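Local coordinates for protein KLLA0F20702p (Kluyveromyces lactis, PDB 5Y5A) that is Est1, a telomerase subunit that probably helps recruit telomerase to telomeres by binding Cdc13, here as its largely helical TPR-like N-terminal part, at residues Gln47-Ser52 and Tyr135-Leu140; Leu150-Thr155 and Ala227-Pro232; Met487-Gly492 and Arg515-Ser520. All coordinates share one frame; numbering follows the deposited sequence.

Contact 1 (Gln47-Ser52 and Tyr135-Leu140); sequences QMLLQS and YSTLEL
Leu49 meets Thr137, and Leu50 meets Leu140, where helices 33-53 and 113-144 run side by side in the largely helical N-terminal part of Est1, whose helical repeats are probably TPR-like. The local axes are nearly parallel, at 20°, but stand 11.2 Å apart, so side chains bridge the gap. Leu49 points toward the partner helix, and its CD1 touches Thr137 OG1 at 3.6 Å, the two side chains crossing at about a right angle. That hydroxyl is hydrogen-bonded to Leu133 O, one turn earlier in its own helix, and the Leu49 methyl lies against it as a van der Waals neighbour. Leu49 is buried, with helix 113-144 and helix 78-105 (through Ile81 and Leu82) both packed against it. Leu50, one position on, lies at the exposed border and reaches across to the forked end of Leu140. In Leu140, CG stands anti to the backbone N (chi1 171°), extending both methyls toward helix 33-53. The Leu50 methyl is shared almost equally by this fork: CD2 of Leu50 lies 3.9 Å from Leu140 CD2 and 4.0 Å from Leu140 CD1.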
ATOM      1  N   GLN A  47      31.712  -5.573   9.085  1.00 78.48           N
ATOM      2  CA  GLN A  47      32.889  -4.756   8.840  1.00 75.02           C
ATOM      3  C   GLN A  47      32.752  -3.888   7.593  1.00 74.52           C
ATOM      4  O   GLN A  47      33.250  -2.766   7.562  1.00 76.99           O
ATOM      5  CB  GLN A  47      34.112  -5.644   8.715  1.00 76.11           C
ATOM      6  CG  GLN A  47      35.404  -4.892   8.630  1.00 77.05           C
ATOM      7  CD  GLN A  47      36.557  -5.811   8.859  1.00 84.51           C
ATOM      8  OE1 GLN A  47      36.362  -6.949   9.268  1.00 84.73           O
ATOM      9  NE2 GLN A  47      37.765  -5.336   8.598  1.00 85.38           N
ATOM     10  N   MET A  48      32.096  -4.414   6.562  1.00 73.56           N
ATOM     11  CA  MET A  48      31.812  -3.620   5.374  1.00 79.05           C
ATOM     12  C   MET A  48      30.912  -2.463   5.754  1.00 79.53           C
ATOM     13  O   MET A  48      31.128  -1.325   5.330  1.00 87.52           O
ATOM     14  CB  MET A  48      31.148  -4.464   4.291  1.00 74.91           C
ATOM     15  CG  MET A  48      32.002  -5.610   3.789  1.00 75.67           C
ATOM     16  SD  MET A  48      31.039  -6.665   2.697  1.00 89.86           S
ATOM     17  CE  MET A  48      32.189  -8.001   2.398  1.00 76.96           C
ATOM     18  N   LEU A  49      29.911  -2.771   6.573  1.00 74.40           N
ATOM     19  CA  LEU A  49      28.909  -1.800   6.995  1.00 72.10           C
ATOM     20  C   LEU A  49      29.508  -0.718   7.886  1.00 73.61           C
ATOM     21  O   LEU A  49      29.069   0.428   7.853  1.00 77.70           O
ATOM     22  CB  LEU A  49      27.761  -2.508   7.714  1.00 65.63           C
ATOM     23  CG  LEU A  49      26.844  -3.330   6.804  1.00 64.24           C
ATOM     24  CD1 LEU A  49      25.931  -4.245   7.614  1.00 60.05           C
ATOM     25  CD2 LEU A  49      26.022  -2.405   5.911  1.00 65.32           C
ATOM     26  N   LEU A  50      30.508  -1.088   8.677  1.00 73.72           N
ATOM     27  CA  LEU A  50      31.230  -0.120   9.490  1.00 74.23           C
ATOM     28  C   LEU A  50      31.979   0.856   8.597  1.00 80.27           C
ATOM     29  O   LEU A  50      31.839   2.070   8.746  1.00 85.18           O
ATOM     30  CB  LEU A  50      32.208  -0.816  10.433  1.00 76.83           C
ATOM     31  CG  LEU A  50      31.686  -1.283  11.789  1.00 77.17           C
ATOM     32  CD1 LEU A  50      32.811  -1.937  12.567  1.00 74.56           C
ATOM     33  CD2 LEU A  50      31.108  -0.116  12.569  1.00 78.81           C
ATOM     34  N   GLN A  51      32.770   0.317   7.670  1.00 77.88           N
ATOM     35  CA  GLN A  51      33.503   1.126   6.700  1.00 76.13           C
ATOM     36  C   GLN A  51      32.557   2.008   5.894  1.00 78.80           C
ATOM     37  O   GLN A  51      32.947   3.069   5.414  1.00 83.69           O
ATOM     38  CB  GLN A  51      34.317   0.236   5.758  1.00 78.16           C
ATOM     39  CG  GLN A  51      35.592  -0.337   6.380  1.00 89.97           C
ATOM     40  CD  GLN A  51      36.056  -1.631   5.721  1.00 95.09           C
ATOM     41  OE1 GLN A  51      35.251  -2.387   5.175  1.00100.14           O
ATOM     42  NE2 GLN A  51      37.357  -1.891   5.773  1.00 95.71           N
ATOM     43  N   SER A  52      31.309   1.570   5.761  1.00 77.95           N
ATOM     44  CA  SER A  52      30.313   2.298   4.984  1.00 80.11           C
ATOM     45  C   SER A  52      29.620   3.413   5.757  1.00 79.55           C
ATOM     46  O   SER A  52      29.005   4.285   5.154  1.00 82.35           O
ATOM     47  CB  SER A  52      29.242   1.337   4.455  1.00 81.47           C
ATOM     48  OG  SER A  52      29.764   0.492   3.451  1.00 87.10           O
ATOM     49  N   TYR A 135      19.648  -5.623  13.054  1.00 65.28           N
ATOM     50  CA  TYR A 135      19.364  -4.749  14.183  1.00 71.12           C
ATOM     51  C   TYR A 135      20.631  -4.058  14.705  1.00 77.12           C
ATOM     52  O   TYR A 135      20.551  -2.956  15.245  1.00 79.96           O
ATOM     53  CB  TYR A 135      18.678  -5.532  15.307  1.00 73.87           C
ATOM     54  CG  TYR A 135      18.150  -4.654  16.421  1.00 76.91           C
ATOM     55  CD1 TYR A 135      17.051  -3.833  16.219  1.00 71.20           C
ATOM     56  CD2 TYR A 135      18.750  -4.649  17.674  1.00 82.93           C
ATOM     57  CE1 TYR A 135      16.564  -3.026  17.227  1.00 72.76           C
ATOM     58  CE2 TYR A 135      18.266  -3.848  18.693  1.00 85.74           C
ATOM     59  CZ  TYR A 135      17.173  -3.035  18.461  1.00 82.79           C
ATOM     60  OH  TYR A 135      16.687  -2.232  19.467  1.00 85.89           O
ATOM     61  N   SER A 136      21.789  -4.703  14.551  1.00 76.21           N
ATOM     62  CA  SER A 136      23.069  -4.078  14.906  1.00 71.43           C
ATOM     63  C   SER A 136      23.267  -2.824  14.081  1.00 71.30           C
ATOM     64  O   SER A 136      23.696  -1.785  14.584  1.00 72.55           O
ATOM     65  CB  SER A 136      24.259  -5.012  14.659  1.00 68.14           C
ATOM     66  OG  SER A 136      24.232  -6.151  15.495  1.00 71.61           O
ATOM     67  N   THR A 137      22.961  -2.942  12.796  1.00 66.26           N
ATOM     68  CA  THR A 137      23.174  -1.862  11.854  1.00 67.19           C
ATOM     69  C   THR A 137      22.281  -0.676  12.207  1.00 72.04           C
ATOM     70  O   THR A 137      22.740   0.466  12.217  1.00 74.65           O
ATOM     71  CB  THR A 137      22.915  -2.337  10.421  1.00 63.05           C
ATOM     72  OG1 THR A 137      23.586  -3.589  10.225  1.00 68.84           O
ATOM     73  CG2 THR A 137      23.443  -1.328   9.417  1.00 58.79           C
ATOM     74  N   LEU A 138      21.016  -0.954  12.517  1.00 71.81           N
ATOM     75  CA  LEU A 138      20.096   0.068  13.014  1.00 67.98           C
ATOM     76  C   LEU A 138      20.660   0.786  14.239  1.00 74.01           C
ATOM     77  O   LEU A 138      20.758   2.016  14.256  1.00 77.02           O
ATOM     78  CB  LEU A 138      18.743  -0.550  13.367  1.00 65.83           C
ATOM     79  CG  LEU A 138      17.755  -0.770  12.227  1.00 69.44           C
ATOM     80  CD1 LEU A 138      16.481  -1.397  12.759  1.00 71.35           C
ATOM     81  CD2 LEU A 138      17.456   0.539  11.521  1.00 67.90           C
ATOM     82  N   GLU A 139      21.022   0.011  15.259  1.00 70.17           N
ATOM     83  CA  GLU A 139      21.591   0.559  16.489  1.00 78.04           C
ATOM     84  C   GLU A 139      22.855   1.362  16.206  1.00 80.73           C
ATOM     85  O   GLU A 139      23.078   2.412  16.808  1.00 82.02           O
ATOM     86  CB  GLU A 139      21.904  -0.559  17.493  1.00 79.63           C
ATOM     87  CG  GLU A 139      20.688  -1.172  18.169  1.00 85.53           C
ATOM     88  CD  GLU A 139      21.065  -2.241  19.183  1.00 93.61           C
ATOM     89  OE1 GLU A 139      21.958  -3.062  18.885  1.00 94.71           O
ATOM     90  OE2 GLU A 139      20.467  -2.262  20.281  1.00 96.35           O
ATOM     91  N   LEU A 140      23.682   0.854  15.295  1.00 76.91           N
ATOM     92  CA  LEU A 140      24.879   1.566  14.867  1.00 72.60           C
ATOM     93  C   LEU A 140      24.506   2.921  14.295  1.00 74.41           C
ATOM     94  O   LEU A 140      25.054   3.947  14.690  1.00 81.87           O
ATOM     95  CB  LEU A 140      25.653   0.758  13.823  1.00 68.90           C
ATOM     96  CG  LEU A 140      26.812   1.502  13.150  1.00 74.42           C
ATOM     97  CD1 LEU A 140      27.924   1.791  14.147  1.00 79.83           C
ATOM     98  CD2 LEU A 140      27.355   0.741  11.952  1.00 72.84           C
TER

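Contact 2 (Leu150-Thr155 and Ala227-Pro232); sequences LIPSDT and ASTIVP
Ile151 and Ile230 form the apolar centre of this buried contact, which fits the loop after helix 113-144 against the C-terminal end of helix 218-230. The Ile151 tip makes the closest approach, CD1 lying 3.6 Å from Ile230 CB and 3.8 Å from Ile230 CG2. Its second branch adds a looser touch, with Ile151 CG2 4.1 Å from Ile230 CG2. With CG1 of Ile230 between the backbone N and the carbonyl carbon (chi1 62°), CG2 lies anti to the carbonyl carbon and meets both methyls of Ile151. Looser van der Waals contacts flank this pair: the apolar Pro152 CG faces Thr229 CG2 at 4.3 Å, while the hydroxyl oxygen Thr155 OG1 lies equally far from Ile230 CG2.

Pro152 to Thr155 is a type I beta turn. Within it, Pro152 O is gripped twice, by Thr155 N at 3.1 Å and by Thr155 OG1 at 3.0 Å, both from the same face of its plane. In the helix, Thr229 OG1 bonds back to Asp225 O.

Beyond the pair, Ile151 also packs on Val185 of helix 179-206, and Leu150 and Val231 touch apolar side chains of the bound peptide. With both threonine hydroxyls satisfied locally, the direct contact between the two segments is van der Waals packing, chiefly of aliphatic groups.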
ATOM      1  N   LEU A 150      14.874  13.931   8.814  1.00 68.71           N
ATOM      2  CA  LEU A 150      14.408  13.073   7.730  1.00 66.41           C
ATOM      3  C   LEU A 150      13.371  12.060   8.195  1.00 69.48           C
ATOM      4  O   LEU A 150      12.559  11.578   7.410  1.00 71.16           O
ATOM      5  CB  LEU A 150      15.590  12.333   7.097  1.00 65.09           C
ATOM      6  CG  LEU A 150      16.800  13.162   6.661  1.00 67.11           C
ATOM      7  CD1 LEU A 150      17.830  13.281   7.779  1.00 70.40           C
ATOM      8  CD2 LEU A 150      17.420  12.564   5.411  1.00 66.14           C
ATOM      9  N   ILE A 151      13.407  11.751   9.484  1.00 72.61           N
ATOM     10  CA  ILE A 151      12.642  10.654  10.060  1.00 67.11           C
ATOM     11  C   ILE A 151      11.746  11.189  11.179  1.00 64.17           C
ATOM     12  O   ILE A 151      12.121  12.142  11.861  1.00 66.71           O
ATOM     13  CB  ILE A 151      13.616   9.560  10.585  1.00 81.10           C
ATOM     14  CG1 ILE A 151      14.346   8.911   9.414  1.00 78.37           C
ATOM     15  CG2 ILE A 151      12.915   8.494  11.372  1.00 84.98           C
ATOM     16  CD1 ILE A 151      13.438   8.533   8.281  1.00 74.83           C
ATOM     17  N   PRO A 152      10.542  10.611  11.347  1.00 60.88           N
ATOM     18  CA  PRO A 152       9.719  10.974  12.509  1.00 61.44           C
ATOM     19  C   PRO A 152      10.470  10.743  13.818  1.00 65.63           C
ATOM     20  O   PRO A 152      11.164   9.738  13.956  1.00 68.28           O
ATOM     21  CB  PRO A 152       8.511  10.041  12.395  1.00 60.08           C
ATOM     22  CG  PRO A 152       8.422   9.713  10.937  1.00 58.15           C
ATOM     23  CD  PRO A 152       9.845   9.682  10.439  1.00 58.28           C
ATOM     24  N   SER A 153      10.332  11.670  14.760  1.00 69.01           N
ATOM     25  CA  SER A 153      11.112  11.654  15.993  1.00 71.99           C
ATOM     26  C   SER A 153      10.880  10.414  16.855  1.00 77.75           C
ATOM     27  O   SER A 153      11.791   9.932  17.525  1.00 88.00           O
ATOM     28  CB  SER A 153      10.798  12.905  16.807  1.00 74.55           C
ATOM     29  OG  SER A 153       9.397  13.082  16.918  1.00 73.70           O
ATOM     30  N   ASP A 154       9.658   9.897  16.831  1.00 77.70           N
ATOM     31  CA  ASP A 154       9.288   8.766  17.672  1.00 77.55           C
ATOM     32  C   ASP A 154       9.789   7.437  17.126  1.00 75.33           C
ATOM     33  O   ASP A 154       9.519   6.387  17.707  1.00 80.34           O
ATOM     34  CB  ASP A 154       7.775   8.710  17.821  1.00 81.38           C
ATOM     35  CG  ASP A 154       7.071   8.678  16.485  1.00 85.49           C
ATOM     36  OD1 ASP A 154       6.827   9.766  15.916  1.00 93.41           O
ATOM     37  OD2 ASP A 154       6.769   7.571  15.995  1.00 77.92           O
ATOM     38  N   THR A 155      10.503   7.482  16.006  1.00 69.77           N
ATOM     39  CA  THR A 155      11.030   6.272  15.381  1.00 69.47           C
ATOM     40  C   THR A 155      12.025   5.562  16.291  1.00 73.19           C
ATOM     41  O   THR A 155      11.995   4.338  16.426  1.00 72.39           O
ATOM     42  CB  THR A 155      11.710   6.585  14.043  1.00 68.20           C
ATOM     43  OG1 THR A 155      10.715   6.936  13.076  1.00 69.48           O
ATOM     44  CG2 THR A 155      12.486   5.379  13.532  1.00 67.12           C
ATOM     45  N   ALA A 227       9.134   0.373   8.309  1.00 53.85           N
ATOM     46  CA  ALA A 227       9.872   0.499   7.052  1.00 51.76           C
ATOM     47  C   ALA A 227       9.103   1.330   6.013  1.00 51.60           C
ATOM     48  O   ALA A 227       9.680   2.198   5.361  1.00 49.89           O
ATOM     49  CB  ALA A 227      10.195  -0.878   6.495  1.00 49.85           C
ATOM     50  N   SER A 228       7.806   1.058   5.864  1.00 53.45           N
ATOM     51  CA  SER A 228       6.936   1.822   4.968  1.00 53.47           C
ATOM     52  C   SER A 228       6.820   3.277   5.384  1.00 54.00           C
ATOM     53  O   SER A 228       6.674   4.166   4.558  1.00 56.06           O
ATOM     54  CB  SER A 228       5.532   1.218   4.927  1.00 55.64           C
ATOM     55  OG  SER A 228       5.547  -0.073   4.362  1.00 72.61           O
ATOM     56  N   THR A 229       6.849   3.518   6.683  1.00 55.29           N
ATOM     57  CA  THR A 229       6.665   4.868   7.164  1.00 54.50           C
ATOM     58  C   THR A 229       7.861   5.740   6.762  1.00 51.38           C
ATOM     59  O   THR A 229       7.676   6.809   6.188  1.00 51.25           O
ATOM     60  CB  THR A 229       6.439   4.878   8.689  1.00 57.25           C
ATOM     61  OG1 THR A 229       5.206   4.205   8.972  1.00 60.18           O
ATOM     62  CG2 THR A 229       6.360   6.295   9.227  1.00 53.13           C
ATOM     63  N   ILE A 230       9.080   5.269   7.004  1.00 50.89           N
ATOM     64  CA  ILE A 230      10.252   6.117   6.774  1.00 54.95           C
ATOM     65  C   ILE A 230      10.630   6.289   5.293  1.00 53.12           C
ATOM     66  O   ILE A 230      11.230   7.302   4.927  1.00 51.69           O
ATOM     67  CB  ILE A 230      11.488   5.593   7.544  1.00 53.69           C
ATOM     68  CG1 ILE A 230      11.894   4.195   7.074  1.00 50.41           C
ATOM     69  CG2 ILE A 230      11.219   5.599   9.044  1.00 56.32           C
ATOM     70  CD1 ILE A 230      13.209   3.707   7.682  1.00 49.71           C
ATOM     71  N   VAL A 231      10.306   5.306   4.452  1.00 50.41           N
ATOM     72  CA  VAL A 231      10.511   5.423   3.001  1.00 50.06           C
ATOM     73  C   VAL A 231       9.350   4.777   2.247  1.00 48.88           C
ATOM     74  O   VAL A 231       9.476   3.667   1.718  1.00 46.24           O
ATOM     75  CB  VAL A 231      11.823   4.763   2.512  1.00 48.51           C
ATOM     76  CG1 VAL A 231      12.110   5.198   1.087  1.00 48.65           C
ATOM     77  CG2 VAL A 231      12.998   5.109   3.406  1.00 50.53           C
ATOM     78  N   PRO A 232       8.210   5.474   2.186  1.00 46.86           N
ATOM     79  CA  PRO A 232       7.004   4.881   1.594  1.00 40.24           C
ATOM     80  C   PRO A 232       7.117   4.616   0.095  1.00 44.49           C
ATOM     81  O   PRO A 232       6.294   3.876  -0.442  1.00 45.38           O
ATOM     82  CB  PRO A 232       5.925   5.929   1.894  1.00 41.67           C
ATOM     83  CG  PRO A 232       6.689   7.218   2.068  1.00 43.42           C
ATOM     84  CD  PRO A 232       7.970   6.829   2.723  1.00 38.91           C
TER

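Contact 3 (Met487-Gly492 and Arg515-Ser520); sequences MLKEFG and RLVGKS
A buried lysine, Lys489, directs its ammonium group to a main-chain carbonyl: NZ donates to Leu516 O at 2.7 Å, the one hydrogen bond between loops 487-492 and 515-520. The same lysine makes a cation-pi contact with an aromatic side chain of the bound peptide, and an aromatic side chain of the peptide also packs on Leu516. The two residues thus form part of the surface that meets the peptide, consistent with a Cdc13-binding site. The donor stands above the carbonyl plane, 49° out of it, and meets the C=O at 125°, so it is not directed at a lone pair. A bend at chi3 (78°) in an otherwise extended chain curls the end of the lysine, bringing CD and CE each to 3.7 Å from Leu516 O. NZ also lies 3.5 Å from Leu516 CB and 4.1 Å from Val517 CG1, and the lysine crosses the Leu516 side chain at about a right angle. Each loop has its own turn. Leu488 to Phe491 is a type II beta turn with Lys489 at its second position, just after helix 483-487. Across the contact, helix 512-515 ends in a Schellman motif, with Gly518 as the positive-phi C-prime residue, Lys519 N bonded to Asp514 O and Gly518 N to Arg515 O. Replacing Lys489 by an alanine would probably leave Leu516 O without this donor and the peptide aromatic without its cation, and open a gap beside Leu516 CB.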
ATOM      1  N   MET A 487      -1.362   7.624   4.306  1.00 42.16           N
ATOM      2  CA  MET A 487      -1.541   6.293   3.730  1.00 45.71           C
ATOM      3  C   MET A 487      -1.084   6.228   2.277  1.00 45.89           C
ATOM      4  O   MET A 487      -0.540   5.217   1.841  1.00 46.15           O
ATOM      5  CB  MET A 487      -3.005   5.856   3.840  1.00 40.08           C
ATOM      6  CG  MET A 487      -3.460   5.700   5.289  1.00 51.01           C
ATOM      7  SD  MET A 487      -5.249   5.593   5.493  1.00 64.43           S
ATOM      8  CE  MET A 487      -5.549   3.963   4.814  1.00 71.19           C
ATOM      9  N   LEU A 488      -1.284   7.317   1.541  1.00 42.76           N
ATOM     10  CA  LEU A 488      -1.040   7.321   0.100  1.00 44.39           C
ATOM     11  C   LEU A 488       0.268   8.000  -0.346  1.00 49.57           C
ATOM     12  O   LEU A 488       0.452   8.277  -1.542  1.00 46.52           O
ATOM     13  CB  LEU A 488      -2.227   7.989  -0.601  1.00 38.57           C
ATOM     14  CG  LEU A 488      -3.544   7.211  -0.486  1.00 39.63           C
ATOM     15  CD1 LEU A 488      -4.644   7.873  -1.307  1.00 40.95           C
ATOM     16  CD2 LEU A 488      -3.336   5.788  -0.945  1.00 40.03           C
ATOM     17  N   LYS A 489       1.168   8.284   0.595  1.00 43.66           N
ATOM     18  CA  LYS A 489       2.450   8.891   0.228  1.00 48.34           C
ATOM     19  C   LYS A 489       3.170   7.996  -0.781  1.00 41.46           C
ATOM     20  O   LYS A 489       3.256   6.793  -0.575  1.00 40.94           O
ATOM     21  CB  LYS A 489       3.321   9.126   1.465  1.00 47.20           C
ATOM     22  CG  LYS A 489       2.761  10.175   2.400  1.00 50.73           C
ATOM     23  CD  LYS A 489       3.437  10.171   3.759  1.00 48.95           C
ATOM     24  CE  LYS A 489       4.789  10.857   3.713  1.00 50.55           C
ATOM     25  NZ  LYS A 489       5.272  11.166   5.091  1.00 45.82           N
ATOM     26  N   GLU A 490       3.633   8.599  -1.878  1.00 42.00           N
ATOM     27  CA  GLU A 490       4.352   7.920  -2.973  1.00 43.47           C
ATOM     28  C   GLU A 490       3.497   6.962  -3.809  1.00 47.57           C
ATOM     29  O   GLU A 490       4.030   6.186  -4.610  1.00 45.67           O
ATOM     30  CB  GLU A 490       5.567   7.166  -2.433  1.00 36.92           C
ATOM     31  CG  GLU A 490       6.498   8.029  -1.603  1.00 43.88           C
ATOM     32  CD  GLU A 490       7.394   8.950  -2.430  1.00 52.00           C
ATOM     33  OE1 GLU A 490       7.037   9.319  -3.575  1.00 55.04           O
ATOM     34  OE2 GLU A 490       8.477   9.305  -1.919  1.00 56.36           O
ATOM     35  N   PHE A 491       2.179   7.022  -3.623  1.00 43.36           N
ATOM     36  CA  PHE A 491       1.229   6.294  -4.465  1.00 41.09           C
ATOM     37  C   PHE A 491       1.166   6.937  -5.847  1.00 44.84           C
ATOM     38  O   PHE A 491       0.746   8.085  -5.973  1.00 47.78           O
ATOM     39  CB  PHE A 491      -0.152   6.293  -3.811  1.00 40.30           C
ATOM     40  CG  PHE A 491      -1.167   5.395  -4.470  1.00 41.14           C
ATOM     41  CD1 PHE A 491      -0.890   4.056  -4.710  1.00 39.31           C
ATOM     42  CD2 PHE A 491      -2.434   5.881  -4.779  1.00 36.98           C
ATOM     43  CE1 PHE A 491      -1.846   3.220  -5.281  1.00 38.69           C
ATOM     44  CE2 PHE A 491      -3.392   5.053  -5.344  1.00 38.63           C
ATOM     45  CZ  PHE A 491      -3.093   3.715  -5.595  1.00 38.12           C
ATOM     46  N   GLY A 492       1.584   6.204  -6.874  1.00 40.21           N
ATOM     47  CA  GLY A 492       1.654   6.746  -8.227  1.00 41.16           C
ATOM     48  C   GLY A 492       0.382   7.336  -8.828  1.00 42.80           C
ATOM     49  O   GLY A 492       0.426   8.408  -9.420  1.00 38.44           O
ATOM     50  N   ARG A 515       5.370  16.453  10.720  1.00 57.01           N
ATOM     51  CA  ARG A 515       4.192  17.026  10.060  1.00 57.94           C
ATOM     52  C   ARG A 515       3.641  16.102   9.003  1.00 54.21           C
ATOM     53  O   ARG A 515       2.424  15.999   8.826  1.00 50.29           O
ATOM     54  CB  ARG A 515       4.513  18.367   9.398  1.00 60.20           C
ATOM     55  CG  ARG A 515       4.901  19.444  10.348  1.00 64.39           C
ATOM     56  CD  ARG A 515       4.940  20.784   9.650  1.00 62.38           C
ATOM     57  NE  ARG A 515       5.263  21.828  10.606  1.00 61.64           N
ATOM     58  CZ  ARG A 515       4.385  22.343  11.454  1.00 69.42           C
ATOM     59  NH1 ARG A 515       3.132  21.907  11.453  1.00 67.10           N
ATOM     60  NH2 ARG A 515       4.759  23.297  12.298  1.00 73.44           N
ATOM     61  N   LEU A 516       4.551  15.447   8.290  1.00 54.68           N
ATOM     62  CA  LEU A 516       4.175  14.596   7.168  1.00 57.35           C
ATOM     63  C   LEU A 516       3.785  13.189   7.633  1.00 58.33           C
ATOM     64  O   LEU A 516       3.511  12.321   6.815  1.00 55.71           O
ATOM     65  CB  LEU A 516       5.312  14.533   6.143  1.00 53.58           C
ATOM     66  CG  LEU A 516       5.726  15.887   5.534  1.00 57.14           C
ATOM     67  CD1 LEU A 516       6.803  15.730   4.465  1.00 53.13           C
ATOM     68  CD2 LEU A 516       4.523  16.625   4.969  1.00 55.88           C
ATOM     69  N   VAL A 517       3.763  12.969   8.945  1.00 60.84           N
ATOM     70  CA  VAL A 517       3.174  11.746   9.496  1.00 55.57           C
ATOM     71  C   VAL A 517       2.121  12.086  10.544  1.00 51.02           C
ATOM     72  O   VAL A 517       1.889  11.318  11.470  1.00 50.23           O
ATOM     73  CB  VAL A 517       4.229  10.801  10.128  1.00 59.15           C
ATOM     74  CG1 VAL A 517       5.092  10.155   9.047  1.00 52.53           C
ATOM     75  CG2 VAL A 517       5.077  11.531  11.168  1.00 58.97           C
ATOM     76  N   GLY A 518       1.497  13.251  10.390  1.00 57.87           N
ATOM     77  CA  GLY A 518       0.366  13.647  11.211  1.00 59.84           C
ATOM     78  C   GLY A 518       0.679  14.201  12.589  1.00 67.78           C
ATOM     79  O   GLY A 518      -0.238  14.501  13.353  1.00 68.32           O
ATOM     80  N   LYS A 519       1.961  14.346  12.916  1.00 68.87           N
ATOM     81  CA  LYS A 519       2.349  14.801  14.247  1.00 68.10           C
ATOM     82  C   LYS A 519       2.842  16.246  14.258  1.00 68.66           C
ATOM     83  O   LYS A 519       3.754  16.610  13.520  1.00 70.14           O
ATOM     84  CB  LYS A 519       3.413  13.866  14.831  1.00 72.14           C
ATOM     85  CG  LYS A 519       2.847  12.502  15.196  1.00 80.72           C
ATOM     86  CD  LYS A 519       3.908  11.460  15.505  1.00 88.44           C
ATOM     87  CE  LYS A 519       3.243  10.103  15.730  1.00 95.15           C
ATOM     88  NZ  LYS A 519       4.192   8.956  15.766  1.00 98.47           N
ATOM     89  N   SER A 520       2.222  17.066  15.101  1.00 70.52           N
ATOM     90  CA  SER A 520       2.619  18.462  15.241  1.00 74.70           C
ATOM     91  C   SER A 520       2.066  19.062  16.528  1.00 71.83           C
ATOM     92  O   SER A 520       1.204  18.474  17.181  1.00 66.76           O
ATOM     93  CB  SER A 520       2.147  19.289  14.039  1.00 74.08           C
ATOM     94  OG  SER A 520       0.807  19.719  14.209  1.00 72.58           O
TER

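Contact 1 lies farthest out, its centre about 29 Å from the chain centre, and is only partly buried, whereas contacts 2 and 3 are buried and more central. It pairs two long helices; the others join loops and helix ends. Contacts 1 and 2 are mainly apolar, without a hydrogen bond between their segments, while contact 3 depends on a charged donor and a backbone carbonyl. The centres of contacts 2 and 3 are about 10 Å apart, those of contacts 1 and 2 about 19 Å. Contacts 2 and 3 touch directly, through an Asp154-Lys519 salt bridge and through packing of Pro152 on Val517 and Pro232 on Glu490, and both have residues against the bound peptide.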